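PDB 2Z8S: rhamnogalacturonan endolyase YesW from Bacillus subtilis, which cleaves the rhamnogalacturonan backbone of plant cell-wall pectin by endo-acting elimination, releasing oligosaccharides, and needs calcium or manganese for activity. Local coordinates for residues K106-T111 with P136-D141; L508-E513 with Y528-P533; K208-A213 with Y230-Q235; R267-I272 with Q554-N559. All coordinates share one frame; numbering follows the deposited sequence.

Contact 1 of 4, residues K106-T111 with P136-D141. With ADA (alpha-D-galactopyranuronic acid), chain C.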
# COMPACT_ATOMS: atom_id res chain seq x y z
N LYS A 106 9.16 -32.56 -0.57
CA LYS A 106 10.29 -33.00 -1.42
C LYS A 106 11.65 -33.02 -0.73
O LYS A 106 12.68 -33.15 -1.39
CB LYS A 106 10.37 -32.16 -2.70
CG LYS A 106 9.19 -32.34 -3.66
CD LYS A 106 9.00 -33.79 -4.14
CE LYS A 106 10.17 -34.29 -5.00
NZ LYS A 106 10.60 -33.31 -6.05
N GLY A 107 11.67 -32.90 0.60
CA GLY A 107 12.92 -32.94 1.36
C GLY A 107 13.66 -31.62 1.39
O GLY A 107 14.51 -31.41 2.26
N GLU A 108 13.34 -30.72 0.46
CA GLU A 108 13.90 -29.37 0.40
C GLU A 108 13.51 -28.53 1.63
O GLU A 108 12.33 -28.39 1.95
CB GLU A 108 13.44 -28.68 -0.89
CG GLU A 108 13.76 -27.18 -0.98
CD GLU A 108 12.64 -26.36 -1.62
OE1 GLU A 108 11.45 -26.71 -1.45
OE2 GLU A 108 12.94 -25.35 -2.28
N SER A 109 14.50 -27.98 2.31
CA SER A 109 14.24 -27.09 3.45
C SER A 109 14.13 -25.63 3.03
O SER A 109 14.66 -25.21 2.00
CB SER A 109 15.28 -27.25 4.57
OG SER A 109 16.60 -27.22 4.05
N TYR A 110 13.42 -24.85 3.84
CA TYR A 110 13.28 -23.43 3.61
C TYR A 110 13.39 -22.64 4.91
O TYR A 110 13.26 -23.19 6.00
CB TYR A 110 11.94 -23.12 2.93
CG TYR A 110 10.75 -23.64 3.69
CD1 TYR A 110 10.16 -22.88 4.70
CD2 TYR A 110 10.20 -24.88 3.39
CE1 TYR A 110 9.06 -23.35 5.40
CE2 TYR A 110 9.09 -25.36 4.09
CZ TYR A 110 8.53 -24.58 5.09
OH TYR A 110 7.43 -25.04 5.78
N THR A 111 13.63 -21.34 4.76
CA THR A 111 13.76 -20.42 5.86
C THR A 111 12.73 -19.34 5.61
O THR A 111 12.16 -19.25 4.52
CB THR A 111 15.19 -19.87 5.87
OG1 THR A 111 16.09 -20.98 5.93
CG2 THR A 111 15.48 -18.96 7.07
N PRO A 136 8.52 -17.84 2.66
CA PRO A 136 9.52 -18.90 2.73
C PRO A 136 10.49 -18.80 1.56
O PRO A 136 10.12 -18.36 0.48
CB PRO A 136 8.68 -20.17 2.63
CG PRO A 136 7.49 -19.77 1.83
CD PRO A 136 7.25 -18.30 2.07
N SER A 137 11.73 -19.22 1.79
CA SER A 137 12.78 -19.21 0.76
C SER A 137 12.29 -19.74 -0.57
O SER A 137 12.65 -19.22 -1.63
CB SER A 137 13.95 -20.06 1.20
OG SER A 137 14.01 -20.10 2.61
N ASN A 138 11.47 -20.78 -0.53
CA ASN A 138 11.05 -21.43 -1.76
C ASN A 138 9.82 -20.84 -2.43
O ASN A 138 9.28 -21.44 -3.35
CB ASN A 138 10.87 -22.94 -1.54
CG ASN A 138 9.98 -23.27 -0.35
OD1 ASN A 138 9.38 -22.39 0.25
ND2 ASN A 138 9.90 -24.55 -0.02
N SER A 139 9.38 -19.65 -1.99
CA SER A 139 8.19 -19.03 -2.59
C SER A 139 8.34 -18.86 -4.11
O SER A 139 9.45 -18.71 -4.61
CB SER A 139 7.85 -17.70 -1.92
OG SER A 139 8.84 -16.74 -2.17
N LYS A 140 7.22 -18.88 -4.82
CA LYS A 140 7.24 -19.07 -6.28
C LYS A 140 6.40 -18.07 -7.06
O LYS A 140 5.27 -17.74 -6.69
CB LYS A 140 6.78 -20.50 -6.62
CG LYS A 140 7.68 -21.64 -6.11
CD LYS A 140 8.98 -21.74 -6.88
CE LYS A 140 9.74 -23.02 -6.54
NZ LYS A 140 10.64 -22.88 -5.38
N ASP A 141 6.96 -17.60 -8.18
CA ASP A 141 6.15 -16.88 -9.15
C ASP A 141 5.21 -17.89 -9.77
O ASP A 141 5.49 -19.10 -9.77
CB ASP A 141 7.02 -16.27 -10.24
CG ASP A 141 6.20 -15.56 -11.30
OD1 ASP A 141 5.83 -14.39 -11.07
OD2 ASP A 141 5.93 -16.17 -12.36
C1 ADA C . 10.30 -13.45 -12.36
C2 ADA C . 10.99 -12.26 -11.67
C3 ADA C . 9.92 -11.34 -11.04
C4 ADA C . 9.02 -10.80 -12.15
C5 ADA C . 8.27 -12.03 -12.70
C6 ADA C . 7.29 -11.62 -13.81
O1 ADA C . 9.80 -14.40 -11.44
O2 ADA C . 11.96 -12.71 -10.71
O3 ADA C . 10.50 -10.25 -10.32
O4 ADA C . 9.86 -10.15 -13.13
O5 ADA C . 9.17 -13.05 -13.21
O6B ADA C . 6.36 -10.83 -13.54
O6A ADA C . 7.46 -12.10 -14.94

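Contact 2 of 4, residues L508-E513 with Y528-P533. With CA (calcium ion), chain H.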
# COMPACT_ATOMS: atom_id res chain seq x y z
N LEU A 508 3.30 7.38 11.19
CA LEU A 508 3.61 8.12 12.42
C LEU A 508 3.92 9.53 12.01
O LEU A 508 4.15 9.79 10.83
CB LEU A 508 4.84 7.56 13.12
CG LEU A 508 4.82 6.12 13.63
CD1 LEU A 508 6.24 5.64 13.85
CD2 LEU A 508 3.96 5.96 14.89
N GLY A 509 3.96 10.45 12.97
CA GLY A 509 4.38 11.82 12.69
C GLY A 509 3.64 12.53 11.57
O GLY A 509 2.50 12.18 11.24
N ASP A 510 4.29 13.53 10.99
CA ASP A 510 3.69 14.37 9.96
C ASP A 510 3.55 13.67 8.61
O ASP A 510 3.80 12.47 8.49
CB ASP A 510 4.47 15.68 9.81
CG ASP A 510 5.89 15.48 9.34
OD1 ASP A 510 6.22 14.43 8.75
OD2 ASP A 510 6.69 16.41 9.55
N TRP A 511 3.17 14.45 7.59
CA TRP A 511 2.72 13.94 6.30
C TRP A 511 3.74 13.13 5.50
O TRP A 511 3.35 12.35 4.63
CB TRP A 511 2.11 15.06 5.45
CG TRP A 511 3.10 16.12 5.06
CD1 TRP A 511 3.41 17.26 5.76
CD2 TRP A 511 3.93 16.13 3.90
NE1 TRP A 511 4.37 17.98 5.10
CE2 TRP A 511 4.71 17.31 3.95
CE3 TRP A 511 4.08 15.27 2.80
CZ2 TRP A 511 5.64 17.64 2.94
CZ3 TRP A 511 5.00 15.60 1.81
CH2 TRP A 511 5.77 16.77 1.89
N ARG A 512 5.03 13.30 5.78
CA ARG A 512 6.05 12.45 5.14
C ARG A 512 5.80 10.98 5.43
O ARG A 512 5.17 10.64 6.43
CB ARG A 512 7.46 12.83 5.57
CG ARG A 512 8.05 13.94 4.73
CD ARG A 512 7.41 15.28 5.04
NE ARG A 512 7.65 15.66 6.42
CZ ARG A 512 8.80 16.16 6.87
NH1 ARG A 512 9.82 16.37 6.03
NH2 ARG A 512 8.93 16.47 8.15
N GLU A 513 6.31 10.11 4.57
CA GLU A 513 6.03 8.70 4.70
C GLU A 513 7.13 7.96 5.44
O GLU A 513 8.30 8.29 5.32
CB GLU A 513 5.79 8.09 3.33
CG GLU A 513 4.91 8.93 2.44
CD GLU A 513 4.66 8.28 1.11
OE1 GLU A 513 5.09 8.87 0.09
OE2 GLU A 513 4.04 7.18 1.07
N TYR A 528 11.48 3.44 9.73
CA TYR A 528 12.16 4.70 9.51
C TYR A 528 11.16 5.81 9.30
O TYR A 528 10.29 5.71 8.42
CB TYR A 528 13.03 4.60 8.28
CG TYR A 528 14.28 3.81 8.49
CD1 TYR A 528 15.47 4.45 8.87
CD2 TYR A 528 14.30 2.42 8.32
CE1 TYR A 528 16.65 3.72 9.06
CE2 TYR A 528 15.46 1.68 8.51
CZ TYR A 528 16.64 2.33 8.87
OH TYR A 528 17.80 1.61 9.07
N THR A 529 11.27 6.86 10.11
CA THR A 529 10.55 8.10 9.88
C THR A 529 11.57 9.19 9.63
O THR A 529 12.67 9.16 10.19
CB THR A 529 9.60 8.46 11.04
OG1 THR A 529 8.68 9.48 10.60
CG2 THR A 529 10.35 8.96 12.25
N THR A 530 11.21 10.14 8.77
CA THR A 530 12.09 11.23 8.38
C THR A 530 12.33 12.20 9.53
O THR A 530 11.47 12.38 10.40
CB THR A 530 11.50 12.02 7.22
OG1 THR A 530 12.48 12.92 6.69
CG2 THR A 530 10.25 12.80 7.66
N THR A 531 13.50 12.83 9.53
CA THR A 531 13.82 13.84 10.52
C THR A 531 14.12 15.16 9.84
O THR A 531 14.59 16.12 10.46
CB THR A 531 15.00 13.43 11.40
OG1 THR A 531 16.13 13.14 10.56
CG2 THR A 531 14.62 12.19 12.22
N ILE A 532 13.83 15.21 8.54
CA ILE A 532 14.01 16.41 7.76
C ILE A 532 12.78 17.30 7.98
O ILE A 532 11.66 16.89 7.68
CB ILE A 532 14.20 16.08 6.28
CG1 ILE A 532 15.53 15.32 6.09
CG2 ILE A 532 14.16 17.35 5.43
CD1 ILE A 532 15.44 14.15 5.15
N PRO A 533 13.00 18.50 8.56
CA PRO A 533 11.88 19.40 8.84
C PRO A 533 11.21 19.92 7.57
O PRO A 533 11.84 20.03 6.53
CB PRO A 533 12.53 20.55 9.61
CG PRO A 533 13.86 19.98 10.10
CD PRO A 533 14.28 19.08 8.99
CA CA H . 4.92 10.34 8.79
O HOH W 1 7.16 11.80 9.51
O HOH W 2 8.75 9.90 7.18

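Contact 3 of 4, residues K208-A213 with Y230-Q235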
# COMPACT_ATOMS: atom_id res chain seq x y z
N LYS A 208 -6.70 -22.39 15.68
CA LYS A 208 -7.83 -23.12 15.14
C LYS A 208 -7.64 -23.27 13.65
O LYS A 208 -7.22 -22.34 12.97
CB LYS A 208 -9.12 -22.36 15.42
CG LYS A 208 -10.33 -22.93 14.72
CD LYS A 208 -11.56 -22.19 15.09
CE LYS A 208 -12.47 -22.13 13.91
NZ LYS A 208 -13.54 -21.16 14.25
N VAL A 209 -7.98 -24.44 13.13
CA VAL A 209 -7.84 -24.68 11.70
C VAL A 209 -9.14 -24.39 10.96
O VAL A 209 -10.21 -24.85 11.37
CB VAL A 209 -7.33 -26.09 11.39
CG1 VAL A 209 -7.18 -26.25 9.91
CG2 VAL A 209 -5.99 -26.35 12.10
N ILE A 210 -9.03 -23.61 9.88
CA ILE A 210 -10.11 -23.39 8.94
C ILE A 210 -10.26 -24.62 8.06
O ILE A 210 -9.28 -25.09 7.48
CB ILE A 210 -9.86 -22.14 8.06
CG1 ILE A 210 -10.16 -20.87 8.84
CG2 ILE A 210 -10.73 -22.15 6.82
CD1 ILE A 210 -8.94 -20.19 9.43
N GLY A 211 -11.49 -25.13 7.97
CA GLY A 211 -11.81 -26.28 7.13
C GLY A 211 -11.17 -27.56 7.61
O GLY A 211 -11.19 -27.87 8.81
N ASN A 212 -10.57 -28.29 6.67
CA ASN A 212 -10.08 -29.64 6.91
C ASN A 212 -8.59 -29.65 7.26
O ASN A 212 -7.73 -29.54 6.38
CB ASN A 212 -10.36 -30.48 5.66
CG ASN A 212 -10.10 -31.97 5.85
OD1 ASN A 212 -10.54 -32.76 5.03
ND2 ASN A 212 -9.36 -32.35 6.89
N ALA A 213 -8.30 -29.79 8.55
CA ALA A 213 -6.93 -29.73 9.04
C ALA A 213 -5.94 -30.62 8.30
O ALA A 213 -4.74 -30.35 8.34
CB ALA A 213 -6.88 -30.03 10.53
N TYR A 230 -11.12 -20.33 0.17
CA TYR A 230 -11.89 -19.51 1.08
C TYR A 230 -11.43 -18.08 1.10
O TYR A 230 -10.34 -17.74 0.67
CB TYR A 230 -11.82 -20.07 2.49
CG TYR A 230 -12.09 -21.54 2.61
CD1 TYR A 230 -13.31 -22.09 2.23
CD2 TYR A 230 -11.13 -22.38 3.15
CE1 TYR A 230 -13.55 -23.45 2.36
CE2 TYR A 230 -11.35 -23.73 3.29
CZ TYR A 230 -12.56 -24.26 2.90
OH TYR A 230 -12.77 -25.61 3.03
N LEU A 231 -12.33 -17.24 1.60
CA LEU A 231 -12.02 -15.88 1.96
C LEU A 231 -12.32 -15.79 3.44
O LEU A 231 -13.46 -16.01 3.86
CB LEU A 231 -12.89 -14.92 1.14
CG LEU A 231 -12.89 -13.42 1.45
CD1 LEU A 231 -11.51 -12.91 1.80
CD2 LEU A 231 -13.45 -12.67 0.27
N THR A 232 -11.30 -15.50 4.23
CA THR A 232 -11.51 -15.29 5.64
C THR A 232 -11.29 -13.83 6.05
O THR A 232 -10.27 -13.24 5.71
CB THR A 232 -10.66 -16.23 6.49
OG1 THR A 232 -10.98 -17.57 6.14
CG2 THR A 232 -10.94 -16.04 7.97
N VAL A 233 -12.27 -13.25 6.73
CA VAL A 233 -12.06 -12.04 7.48
C VAL A 233 -11.59 -12.51 8.86
O VAL A 233 -12.24 -13.32 9.52
CB VAL A 233 -13.33 -11.19 7.56
CG1 VAL A 233 -13.08 -9.94 8.37
CG2 VAL A 233 -13.81 -10.82 6.15
N PHE A 234 -10.43 -12.03 9.27
CA PHE A 234 -9.93 -12.33 10.60
C PHE A 234 -10.11 -11.13 11.52
O PHE A 234 -10.03 -9.98 11.08
CB PHE A 234 -8.45 -12.70 10.57
CG PHE A 234 -8.15 -13.99 9.88
CD1 PHE A 234 -8.17 -15.19 10.57
CD2 PHE A 234 -7.79 -14.00 8.55
CE1 PHE A 234 -7.86 -16.38 9.94
CE2 PHE A 234 -7.47 -15.17 7.91
CZ PHE A 234 -7.51 -16.37 8.61
N GLN A 235 -10.33 -11.40 12.80
CA GLN A 235 -10.28 -10.36 13.80
C GLN A 235 -8.85 -9.88 13.94
O GLN A 235 -7.95 -10.68 14.19
CB GLN A 235 -10.76 -10.89 15.13
CG GLN A 235 -10.69 -9.86 16.22
CD GLN A 235 -11.52 -10.26 17.38
OE1 GLN A 235 -11.18 -11.19 18.13
NE2 GLN A 235 -12.65 -9.58 17.55

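Contact 4 of 4, residues R267-I272 with Q554-N559. With CA (calcium ion), chain F; ADA (alpha-D-galactopyranuronic acid), chain C.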
# COMPACT_ATOMS: atom_id res chain seq x y z
N ARG A 267 -3.62 -15.43 -10.25
CA ARG A 267 -3.18 -14.05 -10.36
C ARG A 267 -4.11 -13.13 -9.57
O ARG A 267 -5.02 -12.49 -10.10
CB ARG A 267 -3.10 -13.64 -11.83
CG ARG A 267 -2.01 -14.34 -12.61
CD ARG A 267 -0.66 -13.82 -12.20
NE ARG A 267 0.42 -14.59 -12.81
CZ ARG A 267 1.70 -14.22 -12.84
NH1 ARG A 267 2.09 -13.08 -12.27
NH2 ARG A 267 2.60 -15.01 -13.42
N PHE A 268 -3.86 -13.06 -8.27
CA PHE A 268 -4.75 -12.35 -7.39
C PHE A 268 -4.36 -10.92 -7.20
O PHE A 268 -3.19 -10.57 -7.26
CB PHE A 268 -4.83 -13.06 -6.04
CG PHE A 268 -5.25 -14.49 -6.15
CD1 PHE A 268 -6.58 -14.82 -6.31
CD2 PHE A 268 -4.30 -15.50 -6.14
CE1 PHE A 268 -6.97 -16.14 -6.42
CE2 PHE A 268 -4.68 -16.82 -6.25
CZ PHE A 268 -6.01 -17.14 -6.40
N LEU A 269 -5.38 -10.09 -7.04
CA LEU A 269 -5.20 -8.73 -6.61
C LEU A 269 -6.30 -8.49 -5.62
O LEU A 269 -7.31 -9.21 -5.60
CB LEU A 269 -5.29 -7.74 -7.77
CG LEU A 269 -4.25 -7.79 -8.89
CD1 LEU A 269 -4.60 -6.79 -9.97
CD2 LEU A 269 -2.86 -7.53 -8.35
N ALA A 270 -6.11 -7.51 -4.76
CA ALA A 270 -7.08 -7.22 -3.74
C ALA A 270 -7.04 -5.74 -3.50
O ALA A 270 -6.03 -5.10 -3.73
CB ALA A 270 -6.77 -8.00 -2.48
N GLY A 271 -8.16 -5.20 -3.06
CA GLY A 271 -8.21 -3.79 -2.79
C GLY A 271 -9.20 -3.43 -1.72
O GLY A 271 -10.00 -4.27 -1.29
N ILE A 272 -9.12 -2.19 -1.28
CA ILE A 272 -10.16 -1.59 -0.48
C ILE A 272 -10.70 -0.43 -1.30
O ILE A 272 -9.95 0.41 -1.78
CB ILE A 272 -9.67 -1.13 0.93
CG1 ILE A 272 -9.10 -2.31 1.73
CG2 ILE A 272 -10.81 -0.46 1.70
CD1 ILE A 272 -10.09 -3.40 2.08
N GLN A 554 -0.83 -1.81 -1.06
CA GLN A 554 0.61 -1.80 -1.29
C GLN A 554 1.18 -3.20 -1.41
O GLN A 554 1.89 -3.49 -2.35
CB GLN A 554 1.34 -1.03 -0.21
CG GLN A 554 2.77 -0.74 -0.58
CD GLN A 554 3.43 0.16 0.42
OE1 GLN A 554 3.05 1.32 0.56
NE2 GLN A 554 4.41 -0.36 1.13
N ASN A 555 0.85 -4.06 -0.46
CA ASN A 555 1.37 -5.42 -0.44
C ASN A 555 1.01 -6.21 -1.68
O ASN A 555 1.72 -7.13 -2.03
CB ASN A 555 0.91 -6.19 0.80
CG ASN A 555 -0.58 -6.55 0.77
OD1 ASN A 555 -1.43 -5.76 1.16
ND2 ASN A 555 -0.89 -7.76 0.31
N ILE A 556 -0.10 -5.88 -2.33
CA ILE A 556 -0.64 -6.83 -3.30
C ILE A 556 0.32 -6.99 -4.47
O ILE A 556 0.95 -6.02 -4.88
CB ILE A 556 -2.09 -6.51 -3.78
CG1 ILE A 556 -2.12 -5.28 -4.68
CG2 ILE A 556 -3.02 -6.37 -2.58
CD1 ILE A 556 -3.22 -5.31 -5.69
N ALA A 557 0.45 -8.23 -4.95
CA ALA A 557 1.25 -8.56 -6.12
C ALA A 557 2.53 -7.74 -6.21
O ALA A 557 3.34 -7.79 -5.29
CB ALA A 557 0.42 -8.42 -7.38
N TYR A 558 2.71 -6.97 -7.28
CA TYR A 558 3.88 -6.12 -7.39
C TYR A 558 3.63 -4.76 -6.81
O TYR A 558 3.01 -3.90 -7.45
CB TYR A 558 4.39 -6.03 -8.82
CG TYR A 558 4.87 -7.35 -9.34
CD1 TYR A 558 5.34 -8.34 -8.46
CD2 TYR A 558 4.87 -7.61 -10.70
CE1 TYR A 558 5.78 -9.56 -8.94
CE2 TYR A 558 5.32 -8.84 -11.19
CZ TYR A 558 5.77 -9.80 -10.31
OH TYR A 558 6.20 -11.00 -10.80
N ASN A 559 4.16 -4.58 -5.60
CA ASN A 559 3.91 -3.41 -4.77
C ASN A 559 4.14 -2.10 -5.49
O ASN A 559 5.26 -1.83 -5.95
CB ASN A 559 4.73 -3.47 -3.50
CG ASN A 559 4.64 -4.81 -2.84
OD1 ASN A 559 4.37 -5.81 -3.49
ND2 ASN A 559 4.85 -4.84 -1.54
CA CA F . 3.66 -7.98 -3.10
C1 ADA C . 10.30 -13.45 -12.36
C2 ADA C . 10.99 -12.26 -11.67
C3 ADA C . 9.92 -11.34 -11.04
C4 ADA C . 9.02 -10.80 -12.15
C5 ADA C . 8.27 -12.03 -12.70
C6 ADA C . 7.29 -11.62 -13.81
O1 ADA C . 9.80 -14.40 -11.44
O2 ADA C . 11.96 -12.71 -10.71
O3 ADA C . 10.50 -10.25 -10.32
O4 ADA C . 9.86 -10.15 -13.13
O5 ADA C . 9.17 -13.05 -13.21
O6B ADA C . 6.36 -10.83 -13.54
O6A ADA C . 7.46 -12.10 -14.94
O HOH W 3 2.37 -10.02 -2.76
O HOH W 4 5.49 -9.59 -3.52

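Contact 1 of 4, residues K106-T111 with P136-D141
Y110 and S137 lie closest along the backbone, with CA atoms 5.1 Å apart, where the start of strand 109-120 meets the type I turn P136-S139 that follows strand 129-136. The amide N of S137 donates to T111 O at 2.8 Å. In return, T111 N donates to the side-chain oxygen S137 OG; the modelled length of 2.5 Å is doubtful.

N138 carries the rest of the polar contact. N138 ND2 donates almost straight to E108 OE1 at 3.0 Å, with an angle of 175° at the hydrogen. E108 OE1 lies in the amide plane of N138. The carboxylate and amide planes are turned 58° apart, and the oxygen is approached from above its own carboxylate plane. The other end of the amide, OD1, accepts from G149 N, so both ends of the group are held. N138 CG sits between the backbone N and carbonyl carbon (chi1 52°), which brings the amide beside Y110, with N138 ND2 3.4 Å from Y110 CD2. The same ring meets the proline through Y110 CD1 and P136 CB at 3.7 Å. K140 NZ bonds back to N138 O at 2.8 Å. P136 follows D135, a substrate-binding residue, and Y110 lies near the carbohydrate-binding D150.

Neighbouring strands 109-120 and 129-136, the second and third of a five-stranded antiparallel sheet in the beta-propeller domain, begin and end here. Y110 is also backbone-bonded to G102 on strand 102-103.

Contact 2 of 4, residues L508-E513 with Y528-P533
R512 joins a calcium-binding loop to the segment after strand 524-528, gripping I532 while its own carbonyl binds the metal. L508 O, D510 O and R512 O bind the calcium ion, with R512 O at 2.4 Å. Water 1 is a further ligand, and D506 and E514 are among the remaining ones.

The R512 guanidinium is shared between the two segments. End-on, NH1 and NH2 both donate to I532 O. R512 NH2 is 2.8 Å from I532 O; the NH1 bond is modelled doubtfully short. Side-on, NE and NH2 hold the D510 carboxylate in a salt bridge, with R512 NH2 2.6 Å from D510 OD2. OD2 is met on its syn side. R512 NE meets D510 OD1 from above the carboxylate plane, at 3.0 Å. The chain bends at chi2 (72°) and chi3 (63°), which folds the charged group back against D510. Together these bonds fix the rotation of the guanidinium, and T530 CG2 lies over one face, 3.7 Å above the plane. T530 CG2 also touches R512 CB at 3.5 Å. The buried positive charge is probably balanced largely by D510. T530 OG1 accepts from I532 N in an ST turn, and also bonds to W458 O. Water 2 links E513 O to T530 N.

T529 OG1 bonds to the calcium ligand E514, a second-shell tie to the site. The contact lies beside strands 514-519 and 524-528 of one sheet. It packs against the N-terminal beta-sheet domain: R512 touches F22 on strand 21-24 and N55 on strand 55-58, and T529 touches V13 and V15 on strand 13-16.

Contact 3 of 4, residues K208-A213 with Y230-Q235
I210 makes a hydrophobic contact with Y230 and F234, where the short, weakly bonded strand pair 202-203/209-210 folds over one face of strand 230-235. This is a buried side-chain contact within the propeller domain. The two segments share no hydrogen bond. Their backbones stay well apart, with the CA atoms of I210 and T232 8.9 Å from each other, so side chains fill the gap.

I210 serves both rings with different branches. With chi1 at -78°, CG1 lies beside the backbone N and CG2 is anti to that N. I210 CG2 slides past the tyrosine, 3.7 Å from Y230 CD2. The other branch ends in I210 CD1, which meets the phenylalanine from the opposite direction at 4.0 Å from F234 CE1. Between them I210 CG1 passes over T232, at 4.3 Å from T232 OG1. T232 lies over the F234 ring, with T232 CG2 3.4 Å above its centre, so the two strand residues pack together beneath the strand pair. The polar ends are tied elsewhere: Y230 OH to D200, and T232 OG1 to T198 and T244.

Strand 230-235 is an inner strand of a four-stranded antiparallel sheet, between strands 193-198 and 241-246. L231 and V233 point away from I210 and touch Y297 and F299 of strand 293-300. On the other side of the contact, I210 is backbone-bonded to T202 and to G201, a carbohydrate-binding residue.

Contact 4 of 4, residues R267-I272 with Q554-N559
L269 and A270, on the outer strand 268-273, form a shallow seat for I556 and A557 of a calcium-binding loop. I556 is the main bump. I556 CD1 fits into the angle between the leucine side chain and the strand backbone, 3.5 Å from L269 CD2 and 3.4 Å from A270 O. The CG1 branch stands between the backbone N and the carbonyl carbon (chi1 72°). I556 CG2 also lies against A270 O, and rests 4.1 Å from A270 CB. The leucine fills a hollow in return. L269 CD2 settles where I556 CD1 and A557 CB converge, 3.5 Å from A557 CB. The L269 and I556 side chains cross at about a right angle. The side-chain contacts are apolar, and no hydrogen bond joins the segments.

The loop's polar atoms serve the metal. N555 O, A557 O and N559 OD1 bind the calcium ion, with D116 and two waters. A557 O is 2.2 Å from the calcium ion. The loop thus directs methyl groups at the strand, and two main-chain carbonyls and the N559 amide oxygen at the ion. Next along the chain, Y558 OH donates to O6B of the galacturonate at 2.7 Å, and the tyrosine ring meets that oxygen at its edge. H177 is a second partner of the hydroxyl.

Strand 268-273 pairs with 281-286. M182 of strand 182-184, in the neighbouring sheet, touches both A270 and I556.

Contacts 2, 3 and 4 are buried. Contact 1 is partly buried, at a turn following an inner strand of its sheet. Contacts 2 and 4 both involve calcium-binding loops, with different chemistry: contact 2 uses an arginine held by a carboxylate and a carbonyl, whereas contact 4 packs mainly aliphatic groups. Contact 3 is also apolar across its segments, but it covers a sheet face with no metal of its own. Contact 1 relies on polar bonds around a turn. Contacts 1 and 4 meet directly: D141 touches Y558 and forms a long, weak ion pair with R267, and both border the galacturonate. Contacts 2 and 3 lie on opposite sides of the chain's centre.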